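Local coordinates for protein titin (Homo sapiens, PDB 2J8H) that forms a rigid tandem of immunoglobulin domains in the A-band part of a giant elastic muscle protein that also carries a kinase domain, at residues G112-L117 and V191-A196; E120-K125 and L162-G167; W138-D143 and G174-C179. One frame throughout, in Å; residues are numbered along the deposited sequence.

Overall arrangement
All three contacts lie in the second immunoglobulin domain, and each pairs strands that turn one side inward and the other outward. Contact 1 and contact 3 belong to one sheet, where strands 185-196 and 174-182 are neighbours; contact 2 belongs to the facing sheet. The two layers meet where V191 packs on I124, L193 on F164, and L162 against Y176 and W138. Contact 1 is a parallel pairing at a sheet edge, with a histidine-aspartate bond on its outer side. Contact 2 is antiparallel, combines backbone hydrogen bonds with aliphatic side chains packed about one phenylalanine, and ends in a turn. Contact 3 brings aromatic rings into the core and ends in lysine and water at the surface.

Contact 1 (G112-L117 and V191-A196); sequences GAVHAL and VELDVA
G112-L117 and V191-A196 pair in parallel over all six positions, as strands A' and G do in an immunoglobulin I-set domain. Five backbone hydrogen bonds zigzag between them. V114 and A116 each use both N-H and C=O; A196 N reaches A116 O at 2.8 Å. At the start of the pairing E192 N binds G112 O at 2.9 Å.

Apolar contacts occupy the face of V114, A116, V191, L193 and V195, which is turned to the domain core. L193 reaches across, its CD1 lying 3.7 Å from V114 CG1 and 3.9 Å from A116 CB. V114 CG2 meets V191 CG1 at 4.0 Å. Branched valines suit the extended backbone, whereas the small A116 leaves room for V122. At G112 even a methyl group would run into V191 CG2, so glycine fits there.

The other face is polar in the middle and apolar at its end, where L117 CD2 rests on A196 CB. H115 and D194 are level in the pairing, and the aspartate CG sits between its backbone N and carbonyl carbon (chi1 69°), which swings the carboxylate toward the histidine. The negative charge probably favours a protonated ring. H115 ND1 donates to the syn lone pair of D194 OD1 at 2.6 Å, the ring and carboxylate planes 53° apart.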
ATOM      1  N   GLY A 112      -9.140  -2.401  24.648  1.00 47.78           N
ATOM      2  CA  GLY A 112      -8.170  -2.068  25.658  1.00 48.31           C
ATOM      3  C   GLY A 112      -8.569  -2.750  26.954  1.00 48.49           C
ATOM      4  O   GLY A 112      -9.728  -3.113  27.145  1.00 47.96           O
ATOM      5  N   ALA A 113      -7.590  -2.920  27.834  1.00 49.02           N
ATOM      6  CA  ALA A 113      -7.815  -3.462  29.152  1.00 49.01           C
ATOM      7  C   ALA A 113      -6.898  -2.752  30.124  1.00 49.71           C
ATOM      8  O   ALA A 113      -5.683  -2.716  29.939  1.00 50.20           O
ATOM      9  CB  ALA A 113      -7.521  -4.924  29.163  1.00 48.14           C
ATOM     10  N   VAL A 114      -7.493  -2.217  31.179  1.00 49.72           N
ATOM     11  CA  VAL A 114      -6.751  -1.622  32.279  1.00 49.61           C
ATOM     12  C   VAL A 114      -7.223  -2.336  33.535  1.00 49.76           C
ATOM     13  O   VAL A 114      -8.416  -2.448  33.772  1.00 50.00           O
ATOM     14  CB  VAL A 114      -6.975  -0.092  32.363  1.00 49.46           C
ATOM     15  CG1 VAL A 114      -6.261   0.487  33.578  1.00 47.42           C
ATOM     16  CG2 VAL A 114      -6.475   0.579  31.083  1.00 48.71           C
ATOM     17  N   HIS A 115      -6.276  -2.858  34.300  1.00 50.53           N
ATOM     18  CA  HIS A 115      -6.572  -3.566  35.537  1.00 51.15           C
ATOM     19  C   HIS A 115      -6.062  -2.673  36.664  1.00 51.42           C
ATOM     20  O   HIS A 115      -4.863  -2.404  36.765  1.00 52.10           O
ATOM     21  CB  HIS A 115      -5.896  -4.940  35.515  1.00 52.23           C
ATOM     22  CG  HIS A 115      -6.096  -5.669  34.225  1.00 54.47           C
ATOM     23  ND1 HIS A 115      -7.338  -6.089  33.795  1.00 57.16           N
ATOM     24  CD2 HIS A 115      -5.229  -5.990  33.234  1.00 57.12           C
ATOM     25  CE1 HIS A 115      -7.221  -6.662  32.611  1.00 58.29           C
ATOM     26  NE2 HIS A 115      -5.951  -6.620  32.250  1.00 57.37           N
ATOM     27  N   ALA A 116      -6.976  -2.164  37.475  1.00 50.87           N
ATOM     28  CA  ALA A 116      -6.610  -1.199  38.494  1.00 50.92           C
ATOM     29  C   ALA A 116      -6.959  -1.725  39.872  1.00 50.75           C
ATOM     30  O   ALA A 116      -7.775  -2.623  40.007  1.00 50.56           O
ATOM     31  CB  ALA A 116      -7.318   0.135  38.235  1.00 50.48           C
ATOM     32  N   LEU A 117      -6.317  -1.152  40.885  1.00 51.07           N
ATOM     33  CA  LEU A 117      -6.671  -1.393  42.271  1.00 51.38           C
ATOM     34  C   LEU A 117      -7.369  -0.152  42.838  1.00 51.32           C
ATOM     35  O   LEU A 117      -7.088   0.964  42.403  1.00 50.60           O
ATOM     36  CB  LEU A 117      -5.412  -1.675  43.081  1.00 51.93           C
ATOM     37  CG  LEU A 117      -4.627  -2.941  42.739  1.00 53.51           C
ATOM     38  CD1 LEU A 117      -3.419  -3.013  43.664  1.00 54.77           C
ATOM     39  CD2 LEU A 117      -5.473  -4.216  42.864  1.00 54.70           C
ATOM     40  N   VAL A 191     -12.176   0.533  25.829  1.00 46.36           N
ATOM     41  CA  VAL A 191     -11.260   0.038  26.849  1.00 45.86           C
ATOM     42  C   VAL A 191     -12.080  -0.437  28.051  1.00 45.65           C
ATOM     43  O   VAL A 191     -12.918   0.314  28.557  1.00 45.26           O
ATOM     44  CB  VAL A 191     -10.338   1.172  27.339  1.00 45.48           C
ATOM     45  CG1 VAL A 191      -9.407   0.680  28.417  1.00 45.34           C
ATOM     46  CG2 VAL A 191      -9.563   1.761  26.175  1.00 45.66           C
ATOM     47  N   GLU A 192     -11.866  -1.671  28.489  1.00 45.00           N
ATOM     48  CA  GLU A 192     -12.508  -2.137  29.708  1.00 45.60           C
ATOM     49  C   GLU A 192     -11.591  -1.894  30.894  1.00 46.36           C
ATOM     50  O   GLU A 192     -10.426  -2.315  30.887  1.00 45.53           O
ATOM     51  CB  GLU A 192     -12.878  -3.613  29.652  1.00 45.47           C
ATOM     52  CG  GLU A 192     -13.538  -4.041  30.962  1.00 44.86           C
ATOM     53  CD  GLU A 192     -14.052  -5.442  30.958  1.00 46.11           C
ATOM     54  OE1 GLU A 192     -13.791  -6.170  29.976  1.00 47.71           O
ATOM     55  OE2 GLU A 192     -14.717  -5.807  31.951  1.00 45.08           O
ATOM     56  N   LEU A 193     -12.134  -1.227  31.915  1.00 47.24           N
ATOM     57  CA  LEU A 193     -11.436  -1.002  33.168  1.00 47.51           C
ATOM     58  C   LEU A 193     -12.047  -1.921  34.184  1.00 47.71           C
ATOM     59  O   LEU A 193     -13.254  -1.946  34.330  1.00 47.28           O
ATOM     60  CB  LEU A 193     -11.612   0.445  33.630  1.00 47.73           C
ATOM     61  CG  LEU A 193     -11.039   0.864  34.991  1.00 48.17           C
ATOM     62  CD1 LEU A 193      -9.599   0.432  35.130  1.00 49.51           C
ATOM     63  CD2 LEU A 193     -11.141   2.390  35.189  1.00 48.10           C
ATOM     64  N   ASP A 194     -11.232  -2.699  34.878  1.00 48.67           N
ATOM     65  CA  ASP A 194     -11.734  -3.430  36.033  1.00 49.20           C
ATOM     66  C   ASP A 194     -10.974  -2.968  37.252  1.00 49.58           C
ATOM     67  O   ASP A 194      -9.824  -2.559  37.159  1.00 48.85           O
ATOM     68  CB  ASP A 194     -11.642  -4.936  35.847  1.00 50.11           C
ATOM     69  CG  ASP A 194     -10.226  -5.437  35.843  1.00 51.38           C
ATOM     70  OD1 ASP A 194      -9.563  -5.307  34.787  1.00 53.15           O
ATOM     71  OD2 ASP A 194      -9.796  -5.962  36.893  1.00 53.22           O
ATOM     72  N   VAL A 195     -11.638  -3.006  38.398  1.00 50.33           N
ATOM     73  CA  VAL A 195     -11.042  -2.535  39.629  1.00 51.44           C
ATOM     74  C   VAL A 195     -11.046  -3.674  40.637  1.00 52.95           C
ATOM     75  O   VAL A 195     -12.086  -4.274  40.893  1.00 52.68           O
ATOM     76  CB  VAL A 195     -11.798  -1.316  40.183  1.00 51.26           C
ATOM     77  CG1 VAL A 195     -11.155  -0.840  41.509  1.00 51.20           C
ATOM     78  CG2 VAL A 195     -11.831  -0.198  39.147  1.00 48.98           C
ATOM     79  N   ALA A 196      -9.869  -3.987  41.171  1.00 54.67           N
ATOM     80  CA  ALA A 196      -9.735  -5.003  42.205  1.00 55.94           C
ATOM     81  C   ALA A 196      -9.512  -4.315  43.546  1.00 58.59           C
ATOM     82  O   ALA A 196      -8.995  -3.197  43.625  1.00 59.37           O
ATOM     83  CB  ALA A 196      -8.573  -5.933  41.879  1.00 56.30           C
TER

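Contact 2 (E120-K125 and L162-G167); sequences EVVSIK and LVFPNG
I124 and L162 exchange two backbone hydrogen bonds as an antiparallel hydrogen-bonded pair, the meeting of strands B and E in an immunoglobulin sandwich. I124 N gives to L162 O at 2.8 Å, nearly straight at the hydrogen (172°), and L162 N returns a bond to I124 O. Next along, S123 and V163 form a non-hydrogen-bonded pair, and F164 N then binds V122 O at 2.8 Å.

Side chains divide between the two faces. On the outer one, S123 OG lies 3.6 Å from both V163 CG1 and CG2; the small hydroxyl, resting against both methyls, suits an exposed strand. On the inner one, I124 CD1 touches F164 CE1 at 4.0 Å, at the ring's edge. F164 and V122 run side by side in the same direction, V122 CG1 being 3.9 Å from F164 CD1.

What positions this layer lies further out. Y151 meets the F164 ring with its own ring turned by about 65°, and L193 of the facing sheet packs on F164 as well; I124 and L162 both rest on W138. Past F164 the chain folds back in a type I turn closed by G167 N on F164 O. At its backbone angles a CB on G167 would jam against N166 O, so glycine belongs there. V121 packs over this turn, with CG1 3.6 Å from F164 O and CG2 3.8 Å from P165 O.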
ATOM      1  N   GLU A 120      -6.089   3.712  43.057  1.00 50.15           N
ATOM      2  CA  GLU A 120      -5.029   3.954  42.100  1.00 50.18           C
ATOM      3  C   GLU A 120      -5.428   5.103  41.164  1.00 49.26           C
ATOM      4  O   GLU A 120      -6.539   5.117  40.645  1.00 48.82           O
ATOM      5  CB  GLU A 120      -4.803   2.680  41.288  1.00 50.24           C
ATOM      6  CG  GLU A 120      -3.674   2.755  40.296  1.00 51.45           C
ATOM      7  CD  GLU A 120      -3.501   1.459  39.528  1.00 52.80           C
ATOM      8  OE1 GLU A 120      -3.886   0.391  40.072  1.00 54.35           O
ATOM      9  OE2 GLU A 120      -2.969   1.516  38.387  1.00 57.31           O
ATOM     10  N   VAL A 121      -4.530   6.063  40.968  1.00 49.02           N
ATOM     11  CA  VAL A 121      -4.780   7.151  40.031  1.00 48.83           C
ATOM     12  C   VAL A 121      -4.486   6.615  38.635  1.00 49.21           C
ATOM     13  O   VAL A 121      -3.345   6.603  38.166  1.00 50.76           O
ATOM     14  CB  VAL A 121      -3.932   8.391  40.334  1.00 48.71           C
ATOM     15  CG1 VAL A 121      -4.193   9.444  39.302  1.00 47.95           C
ATOM     16  CG2 VAL A 121      -4.234   8.936  41.754  1.00 47.51           C
ATOM     17  N   VAL A 122      -5.540   6.170  37.973  1.00 48.83           N
ATOM     18  CA  VAL A 122      -5.449   5.544  36.681  1.00 48.11           C
ATOM     19  C   VAL A 122      -5.501   6.562  35.546  1.00 48.07           C
ATOM     20  O   VAL A 122      -6.281   7.517  35.594  1.00 46.07           O
ATOM     21  CB  VAL A 122      -6.611   4.523  36.551  1.00 48.83           C
ATOM     22  CG1 VAL A 122      -6.859   4.134  35.097  1.00 47.30           C
ATOM     23  CG2 VAL A 122      -6.325   3.298  37.450  1.00 47.78           C
ATOM     24  N   SER A 123      -4.650   6.353  34.537  1.00 47.65           N
ATOM     25  CA  SER A 123      -4.765   7.022  33.239  1.00 48.04           C
ATOM     26  C   SER A 123      -4.955   5.986  32.142  1.00 47.96           C
ATOM     27  O   SER A 123      -4.196   5.014  32.048  1.00 48.96           O
ATOM     28  CB  SER A 123      -3.520   7.832  32.938  1.00 47.64           C
ATOM     29  OG  SER A 123      -3.292   8.788  33.963  1.00 51.24           O
ATOM     30  N   ILE A 124      -5.999   6.158  31.349  1.00 47.65           N
ATOM     31  CA  ILE A 124      -6.190   5.320  30.170  1.00 47.70           C
ATOM     32  C   ILE A 124      -5.642   6.133  29.006  1.00 47.57           C
ATOM     33  O   ILE A 124      -6.305   7.059  28.537  1.00 47.15           O
ATOM     34  CB  ILE A 124      -7.669   4.953  29.950  1.00 47.49           C
ATOM     35  CG1 ILE A 124      -8.282   4.371  31.237  1.00 46.54           C
ATOM     36  CG2 ILE A 124      -7.773   3.968  28.794  1.00 47.08           C
ATOM     37  CD1 ILE A 124      -9.738   4.019  31.136  1.00 47.50           C
ATOM     38  N   LYS A 125      -4.419   5.808  28.591  1.00 48.16           N
ATOM     39  CA  LYS A 125      -3.658   6.606  27.629  1.00 48.46           C
ATOM     40  C   LYS A 125      -3.799   6.016  26.235  1.00 48.22           C
ATOM     41  O   LYS A 125      -3.412   4.865  26.001  1.00 49.01           O
ATOM     42  CB  LYS A 125      -2.184   6.678  28.022  1.00 49.17           C
ATOM     43  CG  LYS A 125      -1.344   7.613  27.131  1.00 49.38           C
ATOM     44  CD  LYS A 125       0.107   7.707  27.566  1.00 50.16           C
ATOM     45  CE  LYS A 125       0.887   8.675  26.680  1.00 51.25           C
ATOM     46  NZ  LYS A 125       2.307   8.921  27.140  1.00 50.44           N
ATOM     47  N   LEU A 162      -7.744   9.423  29.612  1.00 44.69           N
ATOM     48  CA  LEU A 162      -8.806   9.597  30.554  1.00 44.57           C
ATOM     49  C   LEU A 162      -8.209   9.295  31.902  1.00 44.92           C
ATOM     50  O   LEU A 162      -7.752   8.171  32.155  1.00 45.36           O
ATOM     51  CB  LEU A 162      -9.970   8.642  30.272  1.00 44.58           C
ATOM     52  CG  LEU A 162     -11.127   8.761  31.279  1.00 44.01           C
ATOM     53  CD1 LEU A 162     -11.736  10.176  31.217  1.00 41.57           C
ATOM     54  CD2 LEU A 162     -12.167   7.631  31.092  1.00 42.83           C
ATOM     55  N   VAL A 163      -8.204  10.295  32.772  1.00 44.42           N
ATOM     56  CA  VAL A 163      -7.570  10.134  34.082  1.00 43.58           C
ATOM     57  C   VAL A 163      -8.622  10.134  35.207  1.00 43.58           C
ATOM     58  O   VAL A 163      -9.642  10.852  35.159  1.00 43.25           O
ATOM     59  CB  VAL A 163      -6.526  11.221  34.344  1.00 43.11           C
ATOM     60  CG1 VAL A 163      -5.719  10.910  35.611  1.00 41.46           C
ATOM     61  CG2 VAL A 163      -5.594  11.409  33.130  1.00 43.59           C
ATOM     62  N   PHE A 164      -8.339   9.344  36.235  1.00 42.86           N
ATOM     63  CA  PHE A 164      -9.152   9.273  37.447  1.00 42.98           C
ATOM     64  C   PHE A 164      -8.329   9.906  38.567  1.00 42.74           C
ATOM     65  O   PHE A 164      -7.755   9.200  39.369  1.00 42.90           O
ATOM     66  CB  PHE A 164      -9.463   7.799  37.746  1.00 43.36           C
ATOM     67  CG  PHE A 164     -10.317   7.141  36.685  1.00 43.45           C
ATOM     68  CD1 PHE A 164      -9.756   6.650  35.515  1.00 45.62           C
ATOM     69  CD2 PHE A 164     -11.688   7.059  36.829  1.00 44.72           C
ATOM     70  CE1 PHE A 164     -10.545   6.075  34.526  1.00 43.70           C
ATOM     71  CE2 PHE A 164     -12.475   6.476  35.846  1.00 43.88           C
ATOM     72  CZ  PHE A 164     -11.894   5.996  34.691  1.00 44.55           C
ATOM     73  N   PRO A 165      -8.239  11.256  38.608  1.00 43.36           N
ATOM     74  CA  PRO A 165      -7.285  11.922  39.496  1.00 42.87           C
ATOM     75  C   PRO A 165      -7.518  11.715  40.992  1.00 42.87           C
ATOM     76  O   PRO A 165      -6.592  11.905  41.795  1.00 42.10           O
ATOM     77  CB  PRO A 165      -7.436  13.397  39.123  1.00 42.78           C
ATOM     78  CG  PRO A 165      -8.782  13.513  38.553  1.00 42.74           C
ATOM     79  CD  PRO A 165      -9.009  12.238  37.824  1.00 43.31           C
ATOM     80  N   ASN A 166      -8.737  11.347  41.367  1.00 43.13           N
ATOM     81  CA  ASN A 166      -9.081  11.173  42.754  1.00 43.82           C
ATOM     82  C   ASN A 166      -8.752   9.755  43.225  1.00 44.14           C
ATOM     83  O   ASN A 166      -8.934   9.437  44.395  1.00 44.30           O
ATOM     84  CB  ASN A 166     -10.577  11.420  42.982  1.00 43.69           C
ATOM     85  CG  ASN A 166     -11.065  12.734  42.397  1.00 44.99           C
ATOM     86  OD1 ASN A 166     -10.372  13.763  42.448  1.00 43.06           O
ATOM     87  ND2 ASN A 166     -12.300  12.720  41.890  1.00 44.92           N
ATOM     88  N   GLY A 167      -8.290   8.903  42.313  1.00 45.27           N
ATOM     89  CA  GLY A 167      -8.140   7.487  42.600  1.00 45.64           C
ATOM     90  C   GLY A 167      -9.382   6.732  42.177  1.00 45.96           C
ATOM     91  O   GLY A 167     -10.503   7.149  42.465  1.00 45.11           O
TER

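Contact 3 (W138-D143 and G174-C179); sequences WQKGQD and GFYVVC
K140 lies along Y176, its neighbour across a non-hydrogen-bonded antiparallel pair, and its carbons run from the CE2 side of the ring to the hydroxyl. CB starts above the rim, 3.8 Å from Y176 CE2. CG is placed anti to the backbone N (chi1 -169°) and stands over one face toward the rim, 4.0 Å from the ring centroid, a CH-pi contact. The chain stays extended, so CD slides on to CZ and CE ends 3.3 Å from Y176 OH. NZ bonds A173 O and a water that it shares with Y176 OH. A long aliphatic chain with a charged end is what this place needs: it covers a ring and still comes out at solvent. G174 complements it, since a side chain there would strike K140 CE.

The backbone holds the strands in step. Q139 and V177 exchange two bonds, V177 N reaching Q139 O at 2.8 Å, and G141 N adds a longer one to F175 O. The Q139 side chain reaches forward to the loop, its NE2 hydrogen-bonded to G141 O.

Inward, W138 and V178 lie side by side: V178 CB stands 3.7 Å from the centroid of the tryptophan six-membered ring, only 1° off its normal. W138 NE1 is bonded to T160 OG1, which satisfies this buried N-H. With an alanine at W138, the T160 hydroxyl would probably lose its indole partner and a gap would open between V178, I124 and L162.

Y176 CB meets W138 CZ3, of the core tryptophan of strand C, and Y176 OH also bonds D172 O, four residues earlier: the tyrosine corner of the immunoglobulin fold, set in strand F by the D-x-G-x-Y sequence.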
ATOM      1  N   TRP A 138     -14.759  11.123  24.807  1.00 47.15           N
ATOM      2  CA  TRP A 138     -14.770   9.944  25.673  1.00 47.55           C
ATOM      3  C   TRP A 138     -16.171   9.737  26.199  1.00 47.85           C
ATOM      4  O   TRP A 138     -16.902  10.704  26.470  1.00 47.07           O
ATOM      5  CB  TRP A 138     -13.845  10.134  26.878  1.00 47.01           C
ATOM      6  CG  TRP A 138     -12.417  10.004  26.633  1.00 45.90           C
ATOM      7  CD1 TRP A 138     -11.550  10.986  26.247  1.00 45.18           C
ATOM      8  CD2 TRP A 138     -11.639   8.824  26.797  1.00 44.75           C
ATOM      9  NE1 TRP A 138     -10.285  10.480  26.161  1.00 45.83           N
ATOM     10  CE2 TRP A 138     -10.315   9.152  26.502  1.00 45.27           C
ATOM     11  CE3 TRP A 138     -11.933   7.528  27.205  1.00 46.45           C
ATOM     12  CZ2 TRP A 138      -9.292   8.219  26.556  1.00 46.03           C
ATOM     13  CZ3 TRP A 138     -10.919   6.614  27.263  1.00 46.29           C
ATOM     14  CH2 TRP A 138      -9.619   6.958  26.945  1.00 45.22           C
ATOM     15  N   GLN A 139     -16.544   8.470  26.353  1.00 49.47           N
ATOM     16  CA  GLN A 139     -17.840   8.084  26.902  1.00 51.27           C
ATOM     17  C   GLN A 139     -17.650   6.909  27.855  1.00 51.79           C
ATOM     18  O   GLN A 139     -16.747   6.103  27.663  1.00 50.34           O
ATOM     19  CB  GLN A 139     -18.788   7.535  25.814  1.00 52.18           C
ATOM     20  CG  GLN A 139     -19.013   8.355  24.577  1.00 54.34           C
ATOM     21  CD  GLN A 139     -19.375   7.474  23.342  1.00 54.91           C
ATOM     22  OE1 GLN A 139     -18.933   7.758  22.210  1.00 57.20           O
ATOM     23  NE2 GLN A 139     -20.178   6.395  23.568  1.00 58.62           N
ATOM     24  N   LYS A 140     -18.525   6.786  28.849  1.00 52.51           N
ATOM     25  CA  LYS A 140     -18.653   5.535  29.597  1.00 53.81           C
ATOM     26  C   LYS A 140     -20.029   5.003  29.288  1.00 55.61           C
ATOM     27  O   LYS A 140     -21.037   5.614  29.646  1.00 54.64           O
ATOM     28  CB  LYS A 140     -18.498   5.712  31.099  1.00 53.19           C
ATOM     29  CG  LYS A 140     -18.372   4.388  31.829  1.00 52.62           C
ATOM     30  CD  LYS A 140     -18.338   4.555  33.336  1.00 52.41           C
ATOM     31  CE  LYS A 140     -18.094   3.212  34.005  1.00 51.45           C
ATOM     32  NZ  LYS A 140     -18.062   3.297  35.479  1.00 49.71           N
ATOM     33  N   GLY A 141     -20.064   3.867  28.601  1.00 58.12           N
ATOM     34  CA  GLY A 141     -21.311   3.371  28.051  1.00 59.67           C
ATOM     35  C   GLY A 141     -21.861   4.412  27.081  1.00 61.25           C
ATOM     36  O   GLY A 141     -21.162   4.820  26.119  1.00 62.27           O
ATOM     37  N   GLN A 142     -23.095   4.832  27.351  1.00 62.15           N
ATOM     38  CA  GLN A 142     -23.779   5.864  26.606  1.00 63.03           C
ATOM     39  C   GLN A 142     -23.865   7.111  27.479  1.00 63.36           C
ATOM     40  O   GLN A 142     -24.961   7.648  27.706  1.00 64.10           O
ATOM     41  CB  GLN A 142     -25.221   5.430  26.265  1.00 63.84           C
ATOM     42  CG  GLN A 142     -25.416   4.098  25.506  1.00 64.98           C
ATOM     43  CD  GLN A 142     -26.740   4.074  24.687  1.00 65.84           C
ATOM     44  OE1 GLN A 142     -27.441   5.101  24.558  1.00 69.05           O
ATOM     45  NE2 GLN A 142     -27.075   2.901  24.126  1.00 66.81           N
ATOM     46  N   ASP A 143     -22.732   7.557  28.008  1.00 62.97           N
ATOM     47  CA  ASP A 143     -22.675   8.847  28.698  1.00 62.31           C
ATOM     48  C   ASP A 143     -21.387   9.562  28.316  1.00 61.21           C
ATOM     49  O   ASP A 143     -20.304   9.061  28.592  1.00 60.46           O
ATOM     50  CB  ASP A 143     -22.734   8.665  30.212  1.00 62.84           C
ATOM     51  CG  ASP A 143     -24.146   8.456  30.720  1.00 65.14           C
ATOM     52  OD1 ASP A 143     -24.724   7.370  30.463  1.00 67.70           O
ATOM     53  OD2 ASP A 143     -24.673   9.383  31.385  1.00 67.63           O
ATOM     54  N   GLY A 174     -15.802  -0.573  34.123  1.00 44.50           N
ATOM     55  CA  GLY A 174     -16.744  -0.540  33.023  1.00 44.91           C
ATOM     56  C   GLY A 174     -16.044  -0.341  31.706  1.00 44.69           C
ATOM     57  O   GLY A 174     -14.845  -0.554  31.603  1.00 44.70           O
ATOM     58  N   PHE A 175     -16.812   0.078  30.710  1.00 45.06           N
ATOM     59  CA  PHE A 175     -16.353   0.159  29.336  1.00 45.42           C
ATOM     60  C   PHE A 175     -16.314   1.603  28.901  1.00 45.65           C
ATOM     61  O   PHE A 175     -17.336   2.285  28.914  1.00 45.98           O
ATOM     62  CB  PHE A 175     -17.294  -0.628  28.429  1.00 45.26           C
ATOM     63  CG  PHE A 175     -17.316  -2.097  28.716  1.00 45.15           C
ATOM     64  CD1 PHE A 175     -18.240  -2.624  29.595  1.00 45.60           C
ATOM     65  CD2 PHE A 175     -16.406  -2.947  28.117  1.00 45.29           C
ATOM     66  CE1 PHE A 175     -18.270  -3.998  29.870  1.00 46.80           C
ATOM     67  CE2 PHE A 175     -16.423  -4.314  28.381  1.00 45.74           C
ATOM     68  CZ  PHE A 175     -17.358  -4.840  29.264  1.00 45.91           C
ATOM     69  N   TYR A 176     -15.122   2.078  28.549  1.00 45.82           N
ATOM     70  CA  TYR A 176     -14.936   3.467  28.164  1.00 45.68           C
ATOM     71  C   TYR A 176     -14.683   3.489  26.659  1.00 46.39           C
ATOM     72  O   TYR A 176     -13.940   2.661  26.136  1.00 46.63           O
ATOM     73  CB  TYR A 176     -13.771   4.068  28.953  1.00 45.31           C
ATOM     74  CG  TYR A 176     -14.083   4.187  30.436  1.00 44.69           C
ATOM     75  CD1 TYR A 176     -13.886   3.118  31.304  1.00 43.50           C
ATOM     76  CD2 TYR A 176     -14.624   5.345  30.952  1.00 44.65           C
ATOM     77  CE1 TYR A 176     -14.220   3.209  32.656  1.00 43.23           C
ATOM     78  CE2 TYR A 176     -14.936   5.460  32.303  1.00 43.72           C
ATOM     79  CZ  TYR A 176     -14.740   4.398  33.148  1.00 43.02           C
ATOM     80  OH  TYR A 176     -15.071   4.533  34.478  1.00 43.09           O
ATOM     81  N   VAL A 177     -15.357   4.401  25.969  1.00 46.69           N
ATOM     82  CA  VAL A 177     -15.255   4.516  24.536  1.00 46.96           C
ATOM     83  C   VAL A 177     -14.560   5.835  24.209  1.00 47.14           C
ATOM     84  O   VAL A 177     -14.975   6.882  24.682  1.00 47.57           O
ATOM     85  CB  VAL A 177     -16.638   4.453  23.877  1.00 46.97           C
ATOM     86  CG1 VAL A 177     -16.505   4.607  22.372  1.00 46.23           C
ATOM     87  CG2 VAL A 177     -17.339   3.135  24.237  1.00 48.15           C
ATOM     88  N   VAL A 178     -13.478   5.762  23.436  1.00 47.44           N
ATOM     89  CA  VAL A 178     -12.768   6.953  22.967  1.00 47.36           C
ATOM     90  C   VAL A 178     -12.945   7.017  21.449  1.00 48.22           C
ATOM     91  O   VAL A 178     -12.889   5.981  20.744  1.00 47.70           O
ATOM     92  CB  VAL A 178     -11.280   6.924  23.344  1.00 48.01           C
ATOM     93  CG1 VAL A 178     -10.617   5.659  22.843  1.00 47.07           C
ATOM     94  CG2 VAL A 178     -10.558   8.207  22.841  1.00 46.89           C
ATOM     95  N   CYS A 179     -13.200   8.219  20.951  1.00 48.40           N
ATOM     96  CA  CYS A 179     -13.511   8.398  19.555  1.00 47.55           C
ATOM     97  C   CYS A 179     -12.735   9.585  19.020  1.00 47.48           C
ATOM     98  O   CYS A 179     -12.612  10.593  19.709  1.00 47.14           O
ATOM     99  CB  CYS A 179     -15.016   8.573  19.428  1.00 48.15           C
ATOM    100  SG  CYS A 179     -15.666   8.816  17.747  1.00 52.24           S
TER
HETATM  101  O   HOH W   1     -16.567   8.731  22.750  1.00 51.24           O
HETATM  102  O   HOH W   2     -17.088   5.854  36.414  1.00 38.69           O